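Local coordinates for succinoglycan biosynthesis protein (Bacillus cereus ATCC 14579, PDB 2QGM), which is of unconfirmed function but is probably an erythromycin esterase-like hydrolase, with a possible link to succinoglycan biosynthesis, at residues 104-109 and 298-303. Sequence-based numbering, arbitrary orientation.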
HETATM    1  N   MSE A 104       9.399 -10.088 -13.668  1.00 19.08           N
HETATM    2  CA  MSE A 104       9.398 -11.006 -12.537  1.00 17.50           C
HETATM    3  C   MSE A 104       8.094 -11.748 -12.251  1.00 17.96           C
HETATM    4  O   MSE A 104       7.944 -12.371 -11.201  1.00 17.42           O
HETATM    5  CB  MSE A 104       9.861 -10.262 -11.281  1.00 19.09           C
HETATM    6  CG  MSE A 104      11.312  -9.817 -11.351  1.00 21.57           C
HETATM    7 SE   MSE A 104      11.950  -9.156  -9.667  1.00 28.78          SE
HETATM    8  CE  MSE A 104      11.957 -10.825  -8.691  1.00 24.68           C
ATOM      9  N   GLY A 105       7.151 -11.672 -13.181  1.00 17.19           N
ATOM     10  CA  GLY A 105       5.890 -12.373 -13.014  1.00 17.37           C
ATOM     11  C   GLY A 105       4.964 -11.940 -11.893  1.00 17.10           C
ATOM     12  O   GLY A 105       4.259 -12.778 -11.333  1.00 17.59           O
ATOM     13  N   PHE A 106       4.967 -10.657 -11.536  1.00 14.08           N
ATOM     14  CA  PHE A 106       4.053 -10.196 -10.501  1.00 14.68           C
ATOM     15  C   PHE A 106       2.726  -9.917 -11.197  1.00 14.87           C
ATOM     16  O   PHE A 106       2.700  -9.367 -12.298  1.00 15.51           O
ATOM     17  CB  PHE A 106       4.626  -8.969  -9.786  1.00 11.50           C
ATOM     18  CG  PHE A 106       5.579  -9.329  -8.675  1.00 13.10           C
ATOM     19  CD1 PHE A 106       5.139  -9.389  -7.356  1.00 12.61           C
ATOM     20  CD2 PHE A 106       6.900  -9.675  -8.960  1.00 14.29           C
ATOM     21  CE1 PHE A 106       6.005  -9.794  -6.327  1.00 15.42           C
ATOM     22  CE2 PHE A 106       7.780 -10.080  -7.947  1.00 15.51           C
ATOM     23  CZ  PHE A 106       7.330 -10.141  -6.629  1.00 14.37           C
ATOM     24  N   THR A 107       1.628 -10.306 -10.559  1.00 13.79           N
ATOM     25  CA  THR A 107       0.310 -10.180 -11.178  1.00 14.90           C
ATOM     26  C   THR A 107      -0.793  -9.531 -10.352  1.00 14.04           C
ATOM     27  O   THR A 107      -1.765  -9.014 -10.899  1.00 16.75           O
ATOM     28  CB  THR A 107      -0.171 -11.567 -11.597  1.00 16.24           C
ATOM     29  OG1 THR A 107      -0.076 -12.449 -10.469  1.00 17.96           O
ATOM     30  CG2 THR A 107       0.698 -12.115 -12.729  1.00 18.36           C
ATOM     31  N   ASN A 108      -0.659  -9.573  -9.036  1.00 13.29           N
ATOM     32  CA  ASN A 108      -1.674  -8.978  -8.165  1.00 14.65           C
ATOM     33  C   ASN A 108      -1.201  -7.632  -7.650  1.00 14.69           C
ATOM     34  O   ASN A 108      -0.156  -7.537  -7.002  1.00 15.86           O
ATOM     35  CB  ASN A 108      -1.951  -9.896  -6.973  1.00 14.37           C
ATOM     36  CG  ASN A 108      -2.316 -11.299  -7.399  1.00 17.14           C
ATOM     37  OD1 ASN A 108      -1.776 -12.280  -6.884  1.00 18.26           O
ATOM     38  ND2 ASN A 108      -3.242 -11.405  -8.342  1.00 14.40           N
ATOM     39  N   PHE A 109      -1.966  -6.587  -7.938  1.00 13.08           N
ATOM     40  CA  PHE A 109      -1.600  -5.265  -7.467  1.00 13.81           C
ATOM     41  C   PHE A 109      -2.576  -4.879  -6.358  1.00 15.80           C
ATOM     42  O   PHE A 109      -3.723  -4.506  -6.631  1.00 15.44           O
ATOM     43  CB  PHE A 109      -1.663  -4.254  -8.613  1.00 12.74           C
ATOM     44  CG  PHE A 109      -1.217  -2.876  -8.223  1.00 13.56           C
ATOM     45  CD1 PHE A 109       0.135  -2.594  -8.020  1.00 12.18           C
ATOM     46  CD2 PHE A 109      -2.155  -1.866  -8.006  1.00 12.79           C
ATOM     47  CE1 PHE A 109       0.547  -1.325  -7.601  1.00 14.32           C
ATOM     48  CE2 PHE A 109      -1.753  -0.599  -7.589  1.00 15.72           C
ATOM     49  CZ  PHE A 109      -0.403  -0.325  -7.383  1.00 13.26           C
ATOM     50  N   GLY A 298      -3.083 -16.492  -7.421  1.00 18.73           N
ATOM     51  CA  GLY A 298      -1.765 -17.046  -7.672  1.00 17.80           C
ATOM     52  C   GLY A 298      -0.820 -16.006  -8.234  1.00 17.82           C
ATOM     53  O   GLY A 298      -1.069 -14.811  -8.097  1.00 17.15           O
ATOM     54  N   GLY A 299       0.253 -16.450  -8.879  1.00 17.40           N
ATOM     55  CA  GLY A 299       1.219 -15.512  -9.427  1.00 17.10           C
ATOM     56  C   GLY A 299       2.023 -14.926  -8.285  1.00 16.55           C
ATOM     57  O   GLY A 299       2.475 -15.663  -7.412  1.00 15.61           O
ATOM     58  N   LYS A 300       2.203 -13.609  -8.287  1.00 15.63           N
ATOM     59  CA  LYS A 300       2.941 -12.932  -7.226  1.00 16.50           C
ATOM     60  C   LYS A 300       2.215 -11.636  -6.887  1.00 14.64           C
ATOM     61  O   LYS A 300       1.531 -11.060  -7.733  1.00 14.45           O
ATOM     62  CB  LYS A 300       4.374 -12.639  -7.668  1.00 17.70           C
ATOM     63  CG  LYS A 300       5.197 -13.879  -7.974  1.00 19.68           C
ATOM     64  CD  LYS A 300       6.584 -13.465  -8.440  1.00 19.69           C
ATOM     65  CE  LYS A 300       7.486 -14.655  -8.664  1.00 20.88           C
ATOM     66  NZ  LYS A 300       8.768 -14.213  -9.273  1.00 16.95           N
ATOM     67  N   THR A 301       2.386 -11.177  -5.649  1.00 13.47           N
ATOM     68  CA  THR A 301       1.696  -9.990  -5.157  1.00 13.79           C
ATOM     69  C   THR A 301       2.521  -8.791  -4.735  1.00 12.87           C
ATOM     70  O   THR A 301       3.511  -8.903  -4.016  1.00 12.45           O
ATOM     71  CB  THR A 301       0.807 -10.361  -3.967  1.00 13.45           C
ATOM     72  OG1 THR A 301      -0.072 -11.411  -4.367  1.00 13.07           O
ATOM     73  CG2 THR A 301      -0.012  -9.162  -3.504  1.00 16.59           C
HETATM   74  N   MSE A 302       2.073  -7.629  -5.191  1.00 12.17           N
HETATM   75  CA  MSE A 302       2.711  -6.366  -4.868  1.00 13.52           C
HETATM   76  C   MSE A 302       1.785  -5.601  -3.928  1.00 14.31           C
HETATM   77  O   MSE A 302       0.583  -5.524  -4.167  1.00 14.47           O
HETATM   78  CB  MSE A 302       2.923  -5.540  -6.132  1.00 14.84           C
HETATM   79  CG  MSE A 302       3.824  -6.181  -7.187  1.00 13.70           C
HETATM   80 SE   MSE A 302       3.652  -5.260  -8.901  1.00 23.80          SE
HETATM   81  CE  MSE A 302       1.970  -6.030  -9.425  1.00 13.46           C
ATOM     82  N   VAL A 303       2.341  -5.054  -2.854  1.00 12.88           N
ATOM     83  CA  VAL A 303       1.551  -4.268  -1.914  1.00 14.08           C
ATOM     84  C   VAL A 303       2.048  -2.821  -1.984  1.00 12.76           C
ATOM     85  O   VAL A 303       3.176  -2.509  -1.596  1.00 13.66           O
ATOM     86  CB  VAL A 303       1.680  -4.801  -0.472  1.00 14.89           C
ATOM     87  CG1 VAL A 303       0.918  -3.890   0.507  1.00 14.75           C
ATOM     88  CG2 VAL A 303       1.125  -6.216  -0.413  1.00 16.51           C
TER
HETATM   89  O   HOH W   1      -2.702 -13.211 -10.302  1.00 24.41           O
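Asn108 pairs with Thr301, and Phe109 with Met302, as parallel bridges that start two neighbouring strands of the mixed sheet in this erythromycin esterase-family fold. Both segments enter from a helix, 87-104 and 276-297, left by way of Gly105 and Gly298 with positive phi. The register is fixed by Asn108 N to Lys300 O (3.0 Å) and by Met302 N to Asn108 O at 2.9 Å. Lys300 O also accepts from Thr107 N at 2.9 Å, so two successive amides grip one carbonyl.

The Lys300 and Phe106 side chains cross at about a right angle. Lys300 CB sits over one ring face, 3.6 Å from the centroid and 21° off the normal, a CH-pi contact, while Lys300 CD lies 3.6 Å from Phe106 CE2. With every torsion beyond CG extended, the chain carries NZ past the ring toward the end of helix 87-104. Met302 approaches the same ring obliquely through CG, 3.5 Å from Phe106 CD1, and Met302 SE lies 5.4 Å from the Phe106 ring centroid, obliquely placed, so the Met-aromatic contact is a loose one. A bend at chi3 (-77°) turns Met302 CE toward the edge of the Phe109 ring, and Val97, Leu100 and Val101 of helix 87-104 pack against this selenomethionine. Beside the sheet, Thr107 OG1 takes a weak bond from Lys300 N, and a water links it to Gly298 O. Thr301 OG1 is hydrogen-bonded to Gln294 OE1, in helix 276-297. At the far end, Lys300 NZ donates to Met104 O at 2.8 Å, tilted 21° from the carbonyl plane.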